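Local coordinates for fibrinogen-binding protein (Staphylococcus aureus subsp. aureus, PDB 3T49) that probably inhibits the host complement system at the C3b-containing convertase, as a secreted virulence factor of the staphylococcal complement inhibitor (SCIN) family, at residues N48-V51 with S52-D55; I34-N37 with E38-K42; G24-N27 with P28-R32; L13-S16 with N17-L21. All coordinates share one frame; numbering follows the deposited sequence.

All four contacts are local, and together they sample the joints and one helix body of a small, almost wholly helical bundle. Contacts 1 and 3 lie at the surface on opposite sides of the chain's centre, about 25 Å apart between centres; each is a helix start capped by a side chain, aspartate before helix 50-72 and asparagine before helix 28-47. Contact 2 lies nearest the centre, along helix 28-47, and sets two thioethers against charged groups. Contact 4, also partly buried, begins helix 16-22 after a break and relies mainly on backbone bonds. Contacts 2 and 4 touch through Ile-34 and Glu-38, whereas contact 1 meets none of the others.

Contact 1. Residues N48-V51 with S52-D55; sequences NDFV and SMAD
This is a surface helix-capping contact at the turn between helix 28-47 and helix 50-72 of the bundle. Asn-48, just past the end of helix 28-47, completes a Schellman motif with positive phi (52°), and Asp-49, right after it, is the N-cap of the second helix. Its carboxylate swings over the first turn because CG stands anti to the backbone N (chi1 178°). There OD1 accepts an almost straight bond from Ser-52 N at 3.1 Å, the N-H arriving well out of the carboxylate plane, and a weak one from Val-51 N. The Asp-49 carbonyl O takes Met-53 N at 2.8 Å, and the regular bonds Ala-54 N to Phe-50 O and Asp-55 N to Val-51 O carry the helix on. The negative carboxylate probably also suits the positive end of the helix dipole. On another side of the turn, Phe-50 and Met-53 run alongside each other; Met-53 continues inward against Leu-9 of helix 5-13 and Ala-44 of helix 28-47. Its chain bends at the thioether (chi3 -75°), which brings the methyl CE over the middle of the Phe-50 ring, 3.8 Å from the centroid, in a CH-pi contact.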
loop_
_atom_site.group_PDB
_atom_site.type_symbol
_atom_site.label_atom_id
_atom_site.label_comp_id
_atom_site.label_asym_id
_atom_site.label_seq_id
_atom_site.Cartn_x
_atom_site.Cartn_y
_atom_site.Cartn_z
ATOM N N ASN A 48 -7.990 -15.107 1.840
ATOM C CA ASN A 48 -6.731 -15.836 1.996
ATOM C C ASN A 48 -6.100 -16.164 0.665
ATOM O O ASN A 48 -5.613 -17.263 0.436
ATOM C CB ASN A 48 -6.957 -17.144 2.767
ATOM C CG ASN A 48 -5.723 -17.588 3.523
ATOM O OD1 ASN A 48 -4.940 -16.787 4.007
ATOM N ND2 ASN A 48 -5.574 -18.903 3.664
ATOM N N ASP A 49 -6.066 -15.163 -0.221
ATOM C CA ASP A 49 -5.574 -15.339 -1.573
ATOM C C ASP A 49 -4.106 -14.940 -1.572
ATOM O O ASP A 49 -3.772 -13.757 -1.565
ATOM C CB ASP A 49 -6.406 -14.464 -2.513
ATOM C CG ASP A 49 -5.940 -14.542 -3.970
ATOM O OD1 ASP A 49 -4.808 -14.990 -4.268
ATOM O OD2 ASP A 49 -6.749 -14.126 -4.831
ATOM N N PHE A 50 -3.206 -15.916 -1.525
ATOM C CA PHE A 50 -1.765 -15.676 -1.396
ATOM C C PHE A 50 -1.206 -14.938 -2.602
ATOM O O PHE A 50 -0.290 -14.158 -2.445
ATOM C CB PHE A 50 -1.016 -17.000 -1.187
ATOM C CG PHE A 50 -1.106 -17.516 0.204
ATOM C CD1 PHE A 50 -2.212 -18.230 0.626
ATOM C CD2 PHE A 50 -0.096 -17.294 1.099
ATOM C CE1 PHE A 50 -2.294 -18.719 1.924
ATOM C CE2 PHE A 50 -0.166 -17.785 2.400
ATOM C CZ PHE A 50 -1.253 -18.511 2.797
ATOM N N VAL A 51 -1.753 -15.185 -3.782
ATOM C CA VAL A 51 -1.246 -14.554 -5.005
ATOM C C VAL A 51 -1.563 -13.053 -4.923
ATOM O O VAL A 51 -0.659 -12.216 -5.109
ATOM C CB VAL A 51 -1.858 -15.194 -6.262
ATOM C CG1 VAL A 51 -1.470 -14.436 -7.507
ATOM C CG2 VAL A 51 -1.377 -16.641 -6.431
ATOM N N SER A 52 -2.800 -12.704 -4.553
ATOM C CA SER A 52 -3.192 -11.304 -4.416
ATOM C C SER A 52 -2.501 -10.673 -3.230
ATOM O O SER A 52 -2.168 -9.485 -3.287
ATOM C CB SER A 52 -4.697 -11.180 -4.299
ATOM O OG SER A 52 -5.306 -11.612 -5.509
ATOM N N MET A 53 -2.274 -11.404 -2.136
ATOM C CA MET A 53 -1.569 -10.853 -0.971
ATOM C C MET A 53 -0.172 -10.465 -1.388
ATOM O O MET A 53 0.300 -9.379 -1.022
ATOM C CB MET A 53 -1.548 -11.829 0.233
ATOM C CG MET A 53 -2.904 -11.943 0.899
ATOM S SD MET A 53 -2.892 -12.812 2.510
ATOM C CE MET A 53 -2.720 -14.537 2.052
ATOM N N ALA A 54 0.522 -11.317 -2.151
ATOM C CA ALA A 54 1.874 -11.008 -2.567
ATOM C C ALA A 54 1.906 -9.786 -3.476
ATOM O O ALA A 54 2.790 -8.929 -3.328
ATOM C CB ALA A 54 2.499 -12.235 -3.262
ATOM N N ASP A 55 0.968 -9.683 -4.385
ATOM C CA ASP A 55 0.913 -8.578 -5.336
ATOM C C ASP A 55 0.675 -7.270 -4.582
ATOM O O ASP A 55 1.297 -6.252 -4.887
ATOM C CB ASP A 55 -0.179 -8.827 -6.356
ATOM C CG ASP A 55 0.209 -9.898 -7.372
ATOM O OD1 ASP A 55 1.410 -10.231 -7.437
ATOM O OD2 ASP A 55 -0.686 -10.398 -8.083
#

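Contact 2. Residues I34-N37 with E38-K42; sequences IMMN and EYRAK
Glu-38, Asn-37 and Met-36 carry this contact, a packing between successive turns in the middle of helix 28-47. The backbone is plain alpha helix, Glu-38 N giving a bond to Ile-34 O at 2.8 Å and Ala-41 N one to Asn-37 O. Glu-38 runs out extended beyond CG, its CG passing 3.3 Å from Ile-34 O. Its carboxylate ends beside apolar atoms: OE2 lies 3.5 Å from Ile-34 CG2, on a branch that crosses it at a slant, while in the Met-35 conformer given here the thioether runs alongside OE1, a placement left doubtful by the second deposited conformer. Ser-16 OG of helix 16-22 comes near OE2 in a weak, long contact, uncertain because the serine has two conformers. Asn-37 faces helix 50-72, against Ala-59 and Leu-60, and its ND2 is hydrogen-bonded one turn back to Thr-33 O. The OD1 end turns toward Arg-40, 4.0 Å from CD, with amide and guanidinium planes 77° apart. Met-36 takes Arg-40 from above instead. Its chi1 of 173° and the bend at chi2 (66°) bring SD over one face of the guanidinium, 3.4 Å above its plane and offset toward the rim; SD is 3.6 Å from NE. The contact thus pairs sulfur and methyl groups with charged ends and has no salt bridge across it. A polarisable sulfur lies on the guanidinium face, and the Asn-37 amide oxygen lies toward its edge. The buried carboxylate, with carbon and sulfur of Ile-34 and Met-35 beside it, may hold its proton somewhat more readily than one in water.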
loop_
_atom_site.group_PDB
_atom_site.type_symbol
_atom_site.label_atom_id
_atom_site.label_comp_id
_atom_site.label_asym_id
_atom_site.label_seq_id
_atom_site.Cartn_x
_atom_site.Cartn_y
_atom_site.Cartn_z
ATOM N N ILE A 34 -2.396 4.107 -3.547
ATOM C CA ILE A 34 -2.576 3.579 -2.209
ATOM C C ILE A 34 -4.000 3.026 -2.015
ATOM O O ILE A 34 -4.186 1.914 -1.533
ATOM C CB ILE A 34 -2.261 4.622 -1.159
ATOM C CG1 ILE A 34 -0.773 4.992 -1.188
ATOM C CG2 ILE A 34 -2.650 4.085 0.218
ATOM C CD1 ILE A 34 -0.458 6.270 -0.456
ATOM N N MET A 35 -5.021 3.770 -2.450
ATOM C CA MET A 35 -6.415 3.362 -2.222
ATOM C C MET A 35 -6.764 2.107 -2.983
ATOM O O MET A 35 -7.462 1.232 -2.472
ATOM C CB MET A 35 -7.362 4.499 -2.609
ATOM C CG MET A 35 -7.168 5.774 -1.816
ATOM S SD MET A 35 -7.309 5.555 -0.025
ATOM C CE MET A 35 -8.979 4.949 0.097
ATOM N N MET A 36 -6.258 1.983 -4.218
ATOM C CA MET A 36 -6.436 0.757 -4.981
ATOM C C MET A 36 -5.860 -0.437 -4.219
ATOM O O MET A 36 -6.471 -1.510 -4.141
ATOM C CB MET A 36 -5.776 0.863 -6.361
ATOM C CG MET A 36 -5.768 -0.426 -7.155
ATOM S SD MET A 36 -7.369 -1.003 -7.638
ATOM C CE MET A 36 -7.630 -0.000 -9.096
ATOM N N ASN A 37 -4.662 -0.257 -3.689
ATOM C CA ASN A 37 -4.038 -1.374 -3.015
ATOM C C ASN A 37 -4.557 -1.636 -1.628
ATOM O O ASN A 37 -4.442 -2.758 -1.161
ATOM C CB ASN A 37 -2.547 -1.240 -3.090
ATOM C CG ASN A 37 -2.044 -1.600 -4.466
ATOM O OD1 ASN A 37 -2.054 -2.773 -4.850
ATOM N ND2 ASN A 37 -1.644 -0.601 -5.233
ATOM N N GLU A 38 -5.183 -0.656 -0.989
ATOM C CA GLU A 38 -5.921 -0.926 0.228
ATOM C C GLU A 38 -7.025 -1.890 -0.085
ATOM O O GLU A 38 -7.238 -2.878 0.619
ATOM C CB GLU A 38 -6.527 0.351 0.800
ATOM C CG GLU A 38 -5.504 1.266 1.426
ATOM C CD GLU A 38 -6.110 2.573 1.900
ATOM O OE1 GLU A 38 -7.359 2.731 1.873
ATOM O OE2 GLU A 38 -5.354 3.459 2.329
ATOM N N TYR A 39 -7.764 -1.612 -1.147
ATOM C CA TYR A 39 -8.867 -2.481 -1.543
ATOM C C TYR A 39 -8.383 -3.888 -1.870
ATOM O O TYR A 39 -8.954 -4.884 -1.401
ATOM C CB TYR A 39 -9.599 -1.875 -2.750
ATOM C CG TYR A 39 -10.566 -2.808 -3.427
ATOM C CD1 TYR A 39 -11.802 -3.049 -2.892
ATOM C CD2 TYR A 39 -10.206 -3.461 -4.594
ATOM C CE1 TYR A 39 -12.706 -3.907 -3.521
ATOM C CE2 TYR A 39 -11.100 -4.323 -5.233
ATOM C CZ TYR A 39 -12.340 -4.537 -4.676
ATOM O OH TYR A 39 -13.239 -5.392 -5.290
ATOM N N ARG A 40 -7.336 -3.986 -2.682
ATOM C CA ARG A 40 -6.842 -5.291 -3.110
ATOM C C ARG A 40 -6.273 -6.057 -1.922
ATOM O O ARG A 40 -6.516 -7.256 -1.809
ATOM C CB ARG A 40 -5.775 -5.121 -4.187
ATOM C CG ARG A 40 -6.314 -4.627 -5.507
ATOM C CD ARG A 40 -5.223 -4.515 -6.535
ATOM N NE ARG A 40 -5.809 -4.230 -7.839
ATOM C CZ ARG A 40 -5.137 -3.729 -8.863
ATOM N NH1 ARG A 40 -3.867 -3.421 -8.724
ATOM N NH2 ARG A 40 -5.751 -3.507 -10.020
ATOM N N ALA A 41 -5.537 -5.389 -1.043
ATOM C CA ALA A 41 -4.959 -6.048 0.153
ATOM C C ALA A 41 -6.038 -6.557 1.080
ATOM O O ALA A 41 -5.988 -7.711 1.552
ATOM C CB ALA A 41 -4.067 -5.106 0.913
ATOM N N LYS A 42 -7.030 -5.722 1.360
ATOM C CA LYS A 42 -8.080 -6.139 2.286
ATOM C C LYS A 42 -8.876 -7.292 1.736
ATOM O O LYS A 42 -9.212 -8.221 2.487
ATOM C CB LYS A 42 -8.966 -4.952 2.654
ATOM C CG LYS A 42 -8.230 -3.921 3.434
ATOM C CD LYS A 42 -9.060 -2.689 3.768
ATOM C CE LYS A 42 -8.223 -1.715 4.570
ATOM N NZ LYS A 42 -8.976 -0.537 5.080
#

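Contact 3. Residues G24-N27 with P28-R32; sequences GSLN and PYYKR. With SO4 (sulfate ion), chain F; SO4 (sulfate ion), chain G.
Asn-27 and the first turn of helix 28-47 meet through hydrogen bonds, ring packing and, further out, bound sulfate. The hydrogen bonds come first. A chi1 of -177° points the Asn-27 amide back beside Pro-28, and OD1 accepts Tyr-29 N at 2.8 Å in a capping bond, the N-H pointing almost straight at it. The Asn-27 backbone O takes Tyr-30 N at 3.1 Å, and a water bridges that same O to Lys-31 N, satisfying an N-H further into the turn. In the apolar layer, Leu-26 and Tyr-30 slant across each other. Leu-26 CB comes 3.6 Å from Tyr-30 CD2, and its CD1 sits 4.0 Å above one face of the ring, offset toward the rim; Tyr-29 CD2 lies over the centre of the opposite face, so the Tyr-30 ring is held between the two. Ile-70 of helix 50-72 also packs on both Leu-26 and Tyr-30. The charged layer faces outward. Arg-32 lays its guanidinium over Tyr-29 CA and grips one sulfate at its edge, NE to O1 at 2.8 Å and NH2 to O3 at 2.9 Å, while Lys-31 NZ reaches a second sulfate, its bond to O4 being 3.2 Å. Both ions probably come from the crystallisation liquor. The whole is an asparagine N-cap: an Asx turn with proline as the first residue after the cap, where its missing N-H costs nothing, closing the loop after helix 16-22 and opening the next helix.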
loop_
_atom_site.group_PDB
_atom_site.type_symbol
_atom_site.label_atom_id
_atom_site.label_comp_id
_atom_site.label_asym_id
_atom_site.label_seq_id
_atom_site.Cartn_x
_atom_site.Cartn_y
_atom_site.Cartn_z
ATOM N N GLY A 24 -1.188 13.629 0.008
ATOM C CA GLY A 24 -1.959 14.811 -0.338
ATOM C C GLY A 24 -1.065 15.950 -0.787
ATOM O O GLY A 24 -1.540 16.882 -1.459
ATOM N N SER A 25 0.224 15.900 -0.445
ATOM C CA SER A 25 1.187 16.893 -0.921
ATOM C C SER A 25 1.665 16.656 -2.356
ATOM O O SER A 25 2.377 17.515 -2.902
ATOM C CB SER A 25 2.421 16.909 0.004
ATOM O OG SER A 25 2.098 17.393 1.298
ATOM N N LEU A 26 1.293 15.539 -2.978
ATOM C CA LEU A 26 1.798 15.105 -4.274
ATOM C C LEU A 26 0.689 14.950 -5.293
ATOM O O LEU A 26 -0.497 15.094 -4.962
ATOM C CB LEU A 26 2.479 13.730 -4.126
ATOM C CG LEU A 26 3.541 13.632 -3.017
ATOM C CD1 LEU A 26 4.073 12.219 -2.897
ATOM C CD2 LEU A 26 4.660 14.583 -3.273
ATOM N N ASN A 27 1.067 14.582 -6.523
ATOM C CA ASN A 27 0.107 14.327 -7.613
ATOM C C ASN A 27 -0.918 13.320 -7.147
ATOM O O ASN A 27 -0.573 12.381 -6.442
ATOM C CB ASN A 27 0.844 13.754 -8.841
ATOM C CG ASN A 27 -0.071 13.515 -10.064
ATOM O OD1 ASN A 27 -0.783 12.499 -10.185
ATOM N ND2 ASN A 27 -0.003 14.449 -11.013
ATOM N N PRO A 28 -2.184 13.459 -7.579
ATOM C CA PRO A 28 -3.226 12.486 -7.192
ATOM C C PRO A 28 -2.915 11.014 -7.455
ATOM O O PRO A 28 -3.521 10.153 -6.813
ATOM C CB PRO A 28 -4.423 12.934 -8.028
ATOM C CG PRO A 28 -4.231 14.381 -8.225
ATOM C CD PRO A 28 -2.744 14.571 -8.373
ATOM N N TYR A 29 -1.992 10.699 -8.358
ATOM C CA TYR A 29 -1.577 9.328 -8.599
ATOM C C TYR A 29 -1.256 8.601 -7.299
ATOM O O TYR A 29 -1.605 7.429 -7.150
ATOM C CB TYR A 29 -0.349 9.296 -9.542
ATOM C CG TYR A 29 0.292 7.940 -9.616
ATOM C CD1 TYR A 29 -0.190 6.966 -10.474
ATOM C CD2 TYR A 29 1.392 7.628 -8.811
ATOM C CE1 TYR A 29 0.377 5.719 -10.521
ATOM C CE2 TYR A 29 1.952 6.385 -8.838
ATOM C CZ TYR A 29 1.456 5.426 -9.709
ATOM O OH TYR A 29 2.014 4.165 -9.745
ATOM N N TYR A 30 -0.536 9.262 -6.388
ATOM C CA TYR A 30 -0.005 8.552 -5.247
ATOM C C TYR A 30 -1.121 8.049 -4.335
ATOM O O TYR A 30 -1.179 6.864 -4.005
ATOM C CB TYR A 30 1.067 9.409 -4.520
ATOM C CG TYR A 30 2.225 9.628 -5.450
ATOM C CD1 TYR A 30 3.182 8.627 -5.627
ATOM C CD2 TYR A 30 2.308 10.774 -6.213
ATOM C CE1 TYR A 30 4.201 8.799 -6.535
ATOM C CE2 TYR A 30 3.349 10.955 -7.140
ATOM C CZ TYR A 30 4.260 9.951 -7.272
ATOM O OH TYR A 30 5.275 10.095 -8.197
ATOM N N LYS A 31 -2.027 8.930 -3.962
ATOM C CA LYS A 31 -3.145 8.506 -3.125
ATOM C C LYS A 31 -4.027 7.472 -3.814
ATOM O O LYS A 31 -4.465 6.507 -3.186
ATOM C CB LYS A 31 -3.959 9.709 -2.687
ATOM C CG LYS A 31 -4.986 9.325 -1.615
ATOM C CD LYS A 31 -5.705 10.531 -1.053
ATOM C CE LYS A 31 -6.955 10.075 -0.308
ATOM N NZ LYS A 31 -8.079 9.753 -1.278
ATOM N N ARG A 32 -4.305 7.638 -5.096
ATOM C CA ARG A 32 -5.182 6.661 -5.730
ATOM C C ARG A 32 -4.524 5.296 -5.867
ATOM O O ARG A 32 -5.220 4.287 -5.792
ATOM C CB ARG A 32 -5.824 7.166 -7.034
ATOM C CG ARG A 32 -4.917 7.246 -8.218
ATOM C CD ARG A 32 -5.712 7.365 -9.564
ATOM N NE ARG A 32 -4.757 7.686 -10.625
ATOM C CZ ARG A 32 -4.399 8.917 -10.969
ATOM N NH1 ARG A 32 -4.911 9.980 -10.395
ATOM N NH2 ARG A 32 -3.488 9.066 -11.917
HETATM S S SO4 F . -3.137 5.313 -12.999
HETATM O O1 SO4 F . -3.832 5.257 -11.715
HETATM O O2 SO4 F . -4.062 4.913 -14.054
HETATM O O3 SO4 F . -2.657 6.667 -13.240
HETATM O O4 SO4 F . -2.005 4.395 -12.973
HETATM S S SO4 G . -8.829 13.409 -1.458
HETATM O O1 SO4 G . -9.056 12.468 -0.366
HETATM O O2 SO4 G . -10.052 14.167 -1.705
HETATM O O3 SO4 G . -7.755 14.341 -1.124
HETATM O O4 SO4 G . -8.468 12.664 -2.656
HETATM O O HOH W 1 -1.768 11.917 -4.036
HETATM O O HOH W 2 -2.225 11.965 -12.036
#

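Contact 4. Residues L13-S16 with N17-L21; sequences LNKS and NVYAL
Leu-13 O is gripped twice by Ser-16, the residue that also reaches across the contact by taking Ala-20 N on its own O at 2.9 Å. Ser-16 N donates to Leu-13 O at 3.0 Å. In the conformer given, Ser-16 OG donates to that Leu-13 carbonyl too, at 2.7 Å, in the carbonyl plane and on a lone pair. The hydroxyl gets there because it stands between the backbone N and the carbonyl carbon (chi1 61°), which turns it back toward Leu-13. With a second conformer deposited, this side-chain bond may hold only part of the time, but the backbone bond does not depend on it. The same serine thus ties the start of helix 16-22 back to the helix before it. One residue earlier, Lys-15 O receives Tyr-19 N at 3.0 Å, nearly along the C=O axis. That oxygen also lies in the plane of the Tyr-19 ring, at its edge, 3.4 Å from CD1, and Lys-15 CB approaches the same edge carbon at 4.0 Å. The ring is thus bordered by the backbone and the root of the lysine chain, whose amine heads elsewhere. The contact spans the break between helix 5-13 and helix 16-22 and the first turn of the latter, set against the two long helices: Leu-13 packs on Ala-41 and Leu-45 of helix 28-47, and Tyr-19 on Ile-34, while from helix 50-72 Tyr-64 stacks on the Tyr-19 ring and Asp-68 OD1 hydrogen-bonds its OH.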
loop_
_atom_site.group_PDB
_atom_site.type_symbol
_atom_site.label_atom_id
_atom_site.label_comp_id
_atom_site.label_asym_id
_atom_site.label_seq_id
_atom_site.Cartn_x
_atom_site.Cartn_y
_atom_site.Cartn_z
ATOM N N LEU A 13 -0.545 -2.421 5.571
ATOM C CA LEU A 13 -1.852 -1.755 5.596
ATOM C C LEU A 13 -1.970 -0.799 6.758
ATOM O O LEU A 13 -2.657 0.233 6.669
ATOM C CB LEU A 13 -2.985 -2.763 5.683
ATOM C CG LEU A 13 -3.401 -3.374 4.381
ATOM C CD1 LEU A 13 -4.459 -4.474 4.675
ATOM C CD2 LEU A 13 -3.976 -2.259 3.463
ATOM N N ASN A 14 -1.292 -1.113 7.854
ATOM C CA ASN A 14 -1.418 -0.257 9.032
ATOM C C ASN A 14 -0.799 1.119 8.805
ATOM O O ASN A 14 -1.099 2.035 9.547
ATOM C CB ASN A 14 -0.790 -0.909 10.270
ATOM C CG ASN A 14 -1.614 -2.081 10.819
ATOM O OD1 ASN A 14 -2.779 -2.235 10.512
ATOM N ND2 ASN A 14 -0.964 -2.893 11.649
ATOM N N LYS A 15 0.054 1.252 7.790
ATOM C CA LYS A 15 0.637 2.550 7.418
ATOM C C LYS A 15 -0.086 3.234 6.270
ATOM O O LYS A 15 0.266 4.353 5.902
ATOM C CB LYS A 15 2.099 2.371 7.007
ATOM C CG LYS A 15 2.906 1.527 7.938
ATOM C CD LYS A 15 4.359 1.467 7.453
ATOM C CE LYS A 15 5.048 0.155 7.853
ATOM N NZ LYS A 15 4.930 -0.102 9.297
ATOM N N SER A 16 -1.083 2.592 5.689
ATOM C CA SER A 16 -1.669 3.116 4.454
ATOM C C SER A 16 -2.366 4.458 4.594
ATOM O O SER A 16 -2.260 5.303 3.709
ATOM C CB SER A 16 -2.598 2.082 3.792
ATOM O OG SER A 16 -3.698 1.736 4.634
ATOM N N ASN A 17 -3.100 4.667 5.684
ATOM C CA ASN A 17 -3.780 5.961 5.831
ATOM C C ASN A 17 -2.807 7.119 6.071
ATOM O O ASN A 17 -2.998 8.221 5.602
ATOM C CB ASN A 17 -4.839 5.898 6.941
ATOM C CG ASN A 17 -6.006 4.982 6.596
ATOM O OD1 ASN A 17 -6.548 5.037 5.504
ATOM N ND2 ASN A 17 -6.373 4.121 7.527
ATOM N N VAL A 18 -1.742 6.840 6.815
ATOM C CA VAL A 18 -0.681 7.796 7.037
ATOM C C VAL A 18 -0.057 8.178 5.683
ATOM O O VAL A 18 0.142 9.360 5.373
ATOM C CB VAL A 18 0.378 7.215 8.018
ATOM C CG1 VAL A 18 1.700 7.910 7.900
ATOM C CG2 VAL A 18 -0.134 7.322 9.462
ATOM N N TYR A 19 0.285 7.187 4.863
ATOM C CA TYR A 19 0.872 7.485 3.578
ATOM C C TYR A 19 -0.116 8.220 2.680
ATOM O O TYR A 19 0.298 9.113 1.953
ATOM C CB TYR A 19 1.422 6.206 2.894
ATOM C CG TYR A 19 2.858 5.923 3.262
ATOM C CD1 TYR A 19 3.186 5.249 4.425
ATOM C CD2 TYR A 19 3.892 6.398 2.477
ATOM C CE1 TYR A 19 4.509 5.029 4.793
ATOM C CE2 TYR A 19 5.202 6.191 2.838
ATOM C CZ TYR A 19 5.496 5.511 3.984
ATOM O OH TYR A 19 6.813 5.287 4.359
ATOM N N ALA A 20 -1.400 7.890 2.753
ATOM C CA ALA A 20 -2.398 8.602 1.941
ATOM C C ALA A 20 -2.483 10.061 2.332
ATOM O O ALA A 20 -2.629 10.928 1.461
ATOM C CB ALA A 20 -3.775 7.924 2.048
ATOM N N LEU A 21 -2.377 10.362 3.621
ATOM C CA LEU A 21 -2.349 11.764 4.069
ATOM C C LEU A 21 -1.120 12.490 3.528
ATOM O O LEU A 21 -1.220 13.617 2.984
ATOM C CB LEU A 21 -2.388 11.868 5.602
ATOM C CG LEU A 21 -3.738 11.519 6.213
ATOM C CD1 LEU A 21 -3.641 11.309 7.693
ATOM C CD2 LEU A 21 -4.772 12.620 5.913
#